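Local atomic coordinates of transcriptional regulators (LACI-FAMILY TRANSCRIPTIONAL REGULATORY PROTEIN) (Corynebacterium glutamicum, PDB entry 3GYB), a protein that probably acts as a LacI-family transcription factor, binding cis-regulatory DNA under the control of a periplasmic-binding-protein-like domain. Residues D13-N17 against P18-D22; D29-P33 against K34-L38; T45-A48 against G49-I53. One frame throughout, in Å; residues are numbered along the deposited sequence.

Contact 1: residues D13-N17 against P18-D22; sequences DDYSN and PWFID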
loop_
_atom_site.group_PDB
_atom_site.type_symbol
_atom_site.label_atom_id
_atom_site.label_comp_id
_atom_site.label_asym_id
_atom_site.label_seq_id
_atom_site.Cartn_x
_atom_site.Cartn_y
_atom_site.Cartn_z
ATOM N N ASP A 13 0.895 -11.490 2.571
ATOM C CA ASP A 13 1.890 -11.795 1.556
ATOM C C ASP A 13 2.840 -10.680 1.170
ATOM O O ASP A 13 4.055 -10.865 1.180
ATOM C CB ASP A 13 1.222 -12.279 0.266
ATOM C CG ASP A 13 0.704 -13.689 0.371
ATOM O OD1 ASP A 13 1.472 -14.564 0.816
ATOM O OD2 ASP A 13 -0.464 -13.918 0.003
ATOM N N ASP A 14 2.284 -9.520 0.846
ATOM C CA ASP A 14 3.095 -8.420 0.339
ATOM C C ASP A 14 2.578 -7.044 0.765
ATOM O O ASP A 14 1.419 -6.718 0.546
ATOM C CB ASP A 14 3.082 -8.571 -1.186
ATOM C CG ASP A 14 3.935 -7.560 -1.907
ATOM O OD1 ASP A 14 4.493 -6.653 -1.265
ATOM O OD2 ASP A 14 4.028 -7.690 -3.146
ATOM N N TYR A 15 3.446 -6.237 1.370
ATOM C CA TYR A 15 3.056 -4.898 1.806
ATOM C C TYR A 15 2.659 -4.012 0.624
ATOM O O TYR A 15 1.961 -3.011 0.803
ATOM C CB TYR A 15 4.203 -4.240 2.584
ATOM C CG TYR A 15 4.306 -4.708 4.019
ATOM C CD1 TYR A 15 3.322 -4.366 4.948
ATOM C CD2 TYR A 15 5.365 -5.507 4.443
ATOM C CE1 TYR A 15 3.388 -4.811 6.265
ATOM C CE2 TYR A 15 5.440 -5.962 5.765
ATOM C CZ TYR A 15 4.445 -5.607 6.665
ATOM O OH TYR A 15 4.495 -6.050 7.965
ATOM N N SER A 16 3.103 -4.386 -0.575
ATOM C CA SER A 16 2.810 -3.625 -1.791
ATOM C C SER A 16 1.364 -3.758 -2.270
ATOM O O SER A 16 0.912 -2.979 -3.114
ATOM C CB SER A 16 3.761 -4.046 -2.918
ATOM O OG SER A 16 5.105 -3.718 -2.603
ATOM N N ASN A 17 0.649 -4.750 -1.744
ATOM C CA ASN A 17 -0.754 -4.971 -2.098
ATOM C C ASN A 17 -1.562 -4.632 -0.846
ATOM O O ASN A 17 -1.680 -5.450 0.062
ATOM C CB ASN A 17 -0.972 -6.435 -2.503
ATOM C CG ASN A 17 -2.414 -6.728 -2.879
ATOM O OD1 ASN A 17 -3.241 -5.818 -2.958
ATOM N ND2 ASN A 17 -2.722 -8.000 -3.111
ATOM N N PRO A 18 -2.133 -3.416 -0.791
ATOM C CA PRO A 18 -2.927 -2.907 0.333
ATOM C C PRO A 18 -4.305 -3.508 0.586
ATOM O O PRO A 18 -5.112 -2.905 1.285
ATOM C CB PRO A 18 -3.008 -1.413 0.036
ATOM C CG PRO A 18 -3.123 -1.398 -1.448
ATOM C CD PRO A 18 -2.070 -2.413 -1.872
ATOM N N TRP A 19 -4.572 -4.689 0.043
ATOM C CA TRP A 19 -5.873 -5.321 0.244
ATOM C C TRP A 19 -6.164 -5.603 1.725
ATOM O O TRP A 19 -7.319 -5.585 2.163
ATOM C CB TRP A 19 -5.944 -6.650 -0.520
ATOM C CG TRP A 19 -5.287 -7.794 0.214
ATOM C CD1 TRP A 19 -3.950 -8.073 0.283
ATOM C CD2 TRP A 19 -5.939 -8.753 1.055
ATOM N NE1 TRP A 19 -3.731 -9.144 1.120
ATOM C CE2 TRP A 19 -4.936 -9.580 1.607
ATOM C CE3 TRP A 19 -7.278 -8.993 1.397
ATOM C CZ2 TRP A 19 -5.227 -10.628 2.486
ATOM C CZ3 TRP A 19 -7.569 -10.036 2.271
ATOM C CH2 TRP A 19 -6.547 -10.840 2.805
ATOM N N PHE A 20 -5.104 -5.851 2.484
ATOM C CA PHE A 20 -5.191 -6.212 3.899
ATOM C C PHE A 20 -5.318 -5.072 4.907
ATOM O O PHE A 20 -5.642 -5.309 6.071
ATOM C CB PHE A 20 -3.952 -7.022 4.267
ATOM C CG PHE A 20 -2.687 -6.204 4.249
ATOM C CD1 PHE A 20 -2.287 -5.494 5.378
ATOM C CD2 PHE A 20 -1.942 -6.078 3.080
ATOM C CE1 PHE A 20 -1.166 -4.665 5.342
ATOM C CE2 PHE A 20 -0.817 -5.248 3.035
ATOM C CZ PHE A 20 -0.432 -4.543 4.167
ATOM N N ILE A 21 -5.060 -3.844 4.474
ATOM C CA ILE A 21 -5.090 -2.716 5.395
ATOM C C ILE A 21 -6.351 -2.543 6.237
ATOM O O ILE A 21 -6.258 -2.498 7.468
ATOM C CB ILE A 21 -4.750 -1.401 4.661
ATOM C CG1 ILE A 21 -3.318 -1.491 4.107
ATOM C CG2 ILE A 21 -4.855 -0.219 5.620
ATOM C CD1 ILE A 21 -2.833 -0.231 3.404
ATOM N N ASP A 22 -7.525 -2.453 5.620
ATOM C CA ASP A 22 -8.719 -2.295 6.442
ATOM C C ASP A 22 -9.140 -3.600 7.119
ATOM O O ASP A 22 -9.956 -3.592 8.040
ATOM C CB ASP A 22 -9.885 -1.658 5.653
ATOM C CG ASP A 22 -10.318 -2.466 4.447
ATOM O OD1 ASP A 22 -10.115 -3.692 4.430
ATOM O OD2 ASP A 22 -10.895 -1.853 3.516
HETATM O O HOH W 1 -1.865 -11.512 1.718
HETATM O O HOH W 2 -0.598 -8.759 0.422
#
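The rings of Y15 and F20 provide the apolar part of this local contact, with Y15 CD1 meeting F20 CZ at 3.8 Å. F20 holds CG between its own backbone N and carbonyl carbon (chi1 69°), which turns the ring back toward the D14-N17 turn. There its edge receives a backbone oxygen, N17 O lying near the ring plane 3.1 Å from both CD2 and CE2 of F20. An aromatic ring suits the place because its rim of weakly positive C-H groups can face a carbonyl while its carbons pack on Y15. Across the dimer, Y15 also meets F20 of the second subunit edge-to-face.

Hydrogen bonds shape the backbone. D14 to N17 form a type I beta turn, closed by N17 N to D14 O at 3.1 Å, and D14 adds an Asx turn: its OD1 accepts from S16 N at 2.7 Å, the donor standing above the carboxylate plane. This turn follows strand 7-12 and leads into helix 21-31, the first beta-to-alpha connection of the periplasmic-binding-protein-like fold. N17 sends CG anti to its backbone N (chi1 180°), laying the amide beside W19; OD1 takes a weak bond from W19 N, and ND2 lies 3.6 Å from W19 CD1, amide and indole planes 49° apart. P18, whose nitrogen has no hydrogen to offer, rests on P215 and L216 of helix 215-218.

Two waters share the single N-H of the W19 indole: one accepts from W19 NE1 (3.1 Å) and D13 N, the other from D14 N and, more weakly, W19 NE1. The indole also touches D212, a magnesium ligand. D22, itself seen to bind magnesium in this protein though not in this chain, is hydrogen-bonded through OD1 to S231, another ligand.

Contact 2: residues D29-P33 against K34-L38; sequences DVLTP and KGYRL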
loop_
_atom_site.group_PDB
_atom_site.type_symbol
_atom_site.label_atom_id
_atom_site.label_comp_id
_atom_site.label_asym_id
_atom_site.label_seq_id
_atom_site.Cartn_x
_atom_site.Cartn_y
_atom_site.Cartn_z
ATOM N N ASP A 29 -9.678 -3.426 15.741
ATOM C CA ASP A 29 -10.804 -2.829 16.453
ATOM C C ASP A 29 -11.485 -3.823 17.383
ATOM O O ASP A 29 -12.024 -3.444 18.422
ATOM C CB ASP A 29 -11.837 -2.278 15.464
ATOM C CG ASP A 29 -11.316 -1.098 14.674
ATOM O OD1 ASP A 29 -10.406 -0.402 15.174
ATOM O OD2 ASP A 29 -11.827 -0.856 13.559
ATOM N N VAL A 30 -11.461 -5.091 17.003
ATOM C CA VAL A 30 -12.082 -6.138 17.808
ATOM C C VAL A 30 -11.135 -6.700 18.863
ATOM O O VAL A 30 -11.528 -6.907 20.011
ATOM C CB VAL A 30 -12.570 -7.314 16.921
ATOM C CG1 VAL A 30 -13.127 -8.436 17.793
ATOM C CG2 VAL A 30 -13.644 -6.829 15.959
ATOM N N LEU A 31 -9.883 -6.931 18.478
ATOM C CA LEU A 31 -8.910 -7.522 19.395
ATOM C C LEU A 31 -8.183 -6.628 20.399
ATOM O O LEU A 31 -8.019 -7.016 21.554
ATOM C CB LEU A 31 -7.868 -8.306 18.591
ATOM C CG LEU A 31 -8.426 -9.449 17.742
ATOM C CD1 LEU A 31 -7.320 -10.057 16.893
ATOM C CD2 LEU A 31 -9.047 -10.497 18.652
ATOM N N THR A 32 -7.747 -5.443 19.981
ATOM C CA THR A 32 -7.001 -4.582 20.895
ATOM C C THR A 32 -7.763 -4.090 22.127
ATOM O O THR A 32 -7.174 -3.942 23.197
ATOM C CB THR A 32 -6.362 -3.382 20.150
ATOM O OG1 THR A 32 -7.375 -2.595 19.514
ATOM C CG2 THR A 32 -5.384 -3.890 19.096
ATOM N N PRO A 33 -9.073 -3.829 22.001
ATOM C CA PRO A 33 -9.797 -3.366 23.190
ATOM C C PRO A 33 -9.788 -4.443 24.277
ATOM O O PRO A 33 -9.995 -4.156 25.458
ATOM C CB PRO A 33 -11.203 -3.108 22.655
ATOM C CG PRO A 33 -10.951 -2.694 21.245
ATOM C CD PRO A 33 -9.914 -3.701 20.798
ATOM N N LYS A 34 -9.539 -5.682 23.866
ATOM C CA LYS A 34 -9.512 -6.810 24.788
ATOM C C LYS A 34 -8.124 -7.110 25.347
ATOM O O LYS A 34 -7.935 -8.100 26.051
ATOM C CB LYS A 34 -10.076 -8.056 24.104
ATOM C CG LYS A 34 -11.561 -7.966 23.794
ATOM C CD LYS A 34 -12.041 -9.200 23.049
ATOM C CE LYS A 34 -13.548 -9.171 22.844
ATOM N NZ LYS A 34 -14.287 -9.215 24.138
ATOM N N GLY A 35 -7.153 -6.263 25.024
ATOM C CA GLY A 35 -5.810 -6.461 25.540
ATOM C C GLY A 35 -4.808 -7.105 24.604
ATOM O O GLY A 35 -3.644 -7.256 24.958
ATOM N N TYR A 36 -5.244 -7.487 23.410
ATOM C CA TYR A 36 -4.332 -8.112 22.461
ATOM C C TYR A 36 -3.549 -7.070 21.679
ATOM O O TYR A 36 -4.009 -5.942 21.492
ATOM C CB TYR A 36 -5.107 -8.999 21.483
ATOM C CG TYR A 36 -5.651 -10.260 22.115
ATOM C CD1 TYR A 36 -4.815 -11.344 22.381
ATOM C CD2 TYR A 36 -6.992 -10.354 22.483
ATOM C CE1 TYR A 36 -5.300 -12.492 23.000
ATOM C CE2 TYR A 36 -7.488 -11.498 23.107
ATOM C CZ TYR A 36 -6.637 -12.559 23.361
ATOM O OH TYR A 36 -7.121 -13.680 23.991
ATOM N N ARG A 37 -2.359 -7.463 21.241
ATOM C CA ARG A 37 -1.490 -6.608 20.441
ATOM C C ARG A 37 -1.181 -7.409 19.180
ATOM O O ARG A 37 -1.069 -8.634 19.238
ATOM C CB ARG A 37 -0.212 -6.283 21.211
ATOM C CG ARG A 37 -0.458 -5.369 22.403
ATOM C CD ARG A 37 0.747 -5.283 23.323
ATOM N NE ARG A 37 0.455 -4.472 24.504
ATOM C CZ ARG A 37 0.580 -3.150 24.563
ATOM N NH1 ARG A 37 1.000 -2.466 23.505
ATOM N NH2 ARG A 37 0.267 -2.507 25.679
ATOM N N LEU A 38 -1.041 -6.722 18.052
ATOM C CA LEU A 38 -0.791 -7.389 16.777
ATOM C C LEU A 38 0.570 -7.103 16.170
ATOM O O LEU A 38 1.098 -6.008 16.306
ATOM C CB LEU A 38 -1.845 -6.963 15.754
ATOM C CG LEU A 38 -3.310 -6.903 16.189
ATOM C CD1 LEU A 38 -4.152 -6.386 15.031
ATOM C CD2 LEU A 38 -3.783 -8.275 16.629
#
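At the end of helix 21-31 the backbone tightens into a 3-10 turn from T32 to K34 and closes in a Schellman motif with G35 at C', before strand 37-41. Its 5→2 bond runs from G35 N to T32 O at 3.0 Å; its 6→1 bond, from Y36 N to L31 O, is weak. L31 O also accepts from K34 N at 3.1 Å, the donor standing 54° out of the carbonyl plane and so not on a lone pair. G35 has a positive phi of 100°, where a side chain would press on the carbonyl of K34, so glycine suits the reversal. P33, two residues earlier, suits the last turn, its ring holding phi near helical values. T32 CA to Y36 O, at 3.3 Å, is a CA-H...O contact.

L31 meets the returning chain with CB and CD1. Its CB packs on Y36 CB, the apolar contact usual in this motif, and its CD1 meets L38 CD2 at 4.0 Å, the leucines crossing at about a right angle. With CG anti to the carbonyl carbon (chi1 -71°), Y36 brings its ring edge to L31 O, 3.6 Å from Y36 CD2. K34 lays its methylenes along the helix end, CD 3.8 Å from V30 O. T32 OG1 is hydrogen-bonded to S28 O, one turn back.

This is the helix-to-strand link of a beta-alpha-beta unit, in which L38 and Y36 also rest on I8 of strand 7-12. One ordinary bond, one weak one and the Y36 ring edge together probably satisfy L31 O, while L31, Y36 and L38 join helix end to strand by apolar contacts.

Contact 3: residues T45-A48 against G49-I53; sequences TSQA and GTDPI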
loop_
_atom_site.group_PDB
_atom_site.type_symbol
_atom_site.label_atom_id
_atom_site.label_comp_id
_atom_site.label_asym_id
_atom_site.label_seq_id
_atom_site.Cartn_x
_atom_site.Cartn_y
_atom_site.Cartn_z
ATOM N N THR A 45 9.753 -10.615 3.225
ATOM C CA THR A 45 10.844 -10.038 4.001
ATOM C C THR A 45 11.052 -10.526 5.431
ATOM O O THR A 45 12.148 -10.390 5.972
ATOM C CB THR A 45 10.709 -8.507 4.059
ATOM O OG1 THR A 45 9.480 -8.161 4.717
ATOM C CG2 THR A 45 10.713 -7.919 2.651
ATOM N N SER A 46 10.022 -11.088 6.050
ATOM C CA SER A 46 10.154 -11.546 7.430
ATOM C C SER A 46 11.155 -12.673 7.647
ATOM O O SER A 46 11.645 -12.856 8.759
ATOM C CB SER A 46 8.790 -11.964 7.985
ATOM O OG SER A 46 7.976 -10.827 8.221
ATOM N N GLN A 47 11.445 -13.434 6.599
ATOM C CA GLN A 47 12.405 -14.526 6.713
ATOM C C GLN A 47 13.137 -14.748 5.396
ATOM O O GLN A 47 12.742 -14.219 4.360
ATOM C CB GLN A 47 11.713 -15.820 7.158
ATOM C CG GLN A 47 10.526 -16.260 6.308
ATOM C CD GLN A 47 9.312 -15.369 6.489
ATOM O OE1 GLN A 47 8.911 -15.078 7.614
ATOM N NE2 GLN A 47 8.714 -14.940 5.379
ATOM N N ALA A 48 14.213 -15.524 5.447
ATOM C CA ALA A 48 15.002 -15.802 4.255
ATOM C C ALA A 48 14.312 -16.820 3.358
ATOM O O ALA A 48 14.386 -16.734 2.131
ATOM C CB ALA A 48 16.387 -16.305 4.652
ATOM N N GLY A 49 13.633 -17.782 3.972
ATOM C CA GLY A 49 12.948 -18.803 3.202
ATOM C C GLY A 49 11.461 -18.553 3.040
ATOM O O GLY A 49 11.004 -17.409 3.006
ATOM N N THR A 50 10.699 -19.634 2.935
ATOM C CA THR A 50 9.257 -19.532 2.772
ATOM C C THR A 50 8.537 -20.212 3.931
ATOM O O THR A 50 7.627 -21.010 3.724
ATOM C CB THR A 50 8.810 -20.178 1.446
ATOM O OG1 THR A 50 9.350 -21.501 1.354
ATOM C CG2 THR A 50 9.299 -19.352 0.262
ATOM N N ASP A 51 8.944 -19.880 5.152
ATOM C CA ASP A 51 8.345 -20.464 6.343
ATOM C C ASP A 51 7.861 -19.401 7.334
ATOM O O ASP A 51 8.305 -19.349 8.482
ATOM C CB ASP A 51 9.354 -21.403 7.014
ATOM C CG ASP A 51 10.652 -20.707 7.382
ATOM O OD1 ASP A 51 10.970 -19.660 6.776
ATOM O OD2 ASP A 51 11.365 -21.218 8.273
ATOM N N PRO A 52 6.927 -18.543 6.896
ATOM C CA PRO A 52 6.384 -17.479 7.747
ATOM C C PRO A 52 5.719 -17.958 9.039
ATOM O O PRO A 52 5.659 -17.218 10.019
ATOM C CB PRO A 52 5.407 -16.760 6.820
ATOM C CG PRO A 52 4.960 -17.847 5.891
ATOM C CD PRO A 52 6.256 -18.556 5.586
ATOM N N ILE A 53 5.215 -19.187 9.046
ATOM C CA ILE A 53 4.576 -19.711 10.247
ATOM C C ILE A 53 5.612 -19.864 11.355
ATOM O O ILE A 53 5.342 -19.557 12.519
ATOM C CB ILE A 53 3.899 -21.073 9.977
ATOM C CG1 ILE A 53 2.727 -20.886 9.012
ATOM C CG2 ILE A 53 3.399 -21.680 11.283
ATOM C CD1 ILE A 53 1.615 -20.034 9.572
#
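Q47 folds back across the loop to meet D51 and P52. Its CG sits between the backbone N and carbonyl carbon (chi1 54°) and the chain bends again at chi2, bringing the amide over the start of helix 52-57. Q47 OE1 approaches P52 CA at 3.5 Å, and the amide crosses the proline obliquely, with both Q47 OE1 and Q47 NE2 4.0 Å from P52 CB. Glutamine suits this buried place because each end of its amide is used: OE1 accepts from S55 OG and NE2 donates to D42 O.

G49 forms the outer bend, and its carbonyl oxygen lies 3.5 Å from Q47 CG. A48 CB stands 3.2 Å from G49 N, a close contact between neighbours at the bend; its small methyl suits an exposed loop tip, and A48 also packs on T32 of the second subunit.

D51 runs past Q47 in the opposite direction, carboxylate and amide planes 81° apart. Its OD1 lies 3.5 Å from Q47 CG, a van der Waals approach and no hydrogen bond. Although D51 holds the N-cap position, its side chain makes no capping bond; OD2 instead forms a salt bridge with R37 of the second subunit. P52 suits the first turn of a helix, where no N-H is required.

The loop joins strand 37-41 to helix 52-57. Q47 and P52 both lie against I41 of that strand, and P52 reaches L11 of strand 7-12 as well.

In the fold
The three contacts follow in series along the chain. Contact 1 leads from strand 7-12 into helix 21-31, contact 2 from that helix into strand 37-41, and contact 3 from that strand into helix 52-57. Strands 7-12 and 37-41 are neighbours and parallel in the sheet, 37-41 being one of the two outermost strands within this chain. The centres of contacts 1 and 2 are about 20 Å apart. Contact 3 has its centre about 17 Å from that of contact 1. From contact 2 it is about 25 Å, and none touches another. Contact 1 lies near the magnesium site. All three meet the second subunit, contact 2 of one chain facing contact 3 of the other, so this part of the fold also builds the dimer.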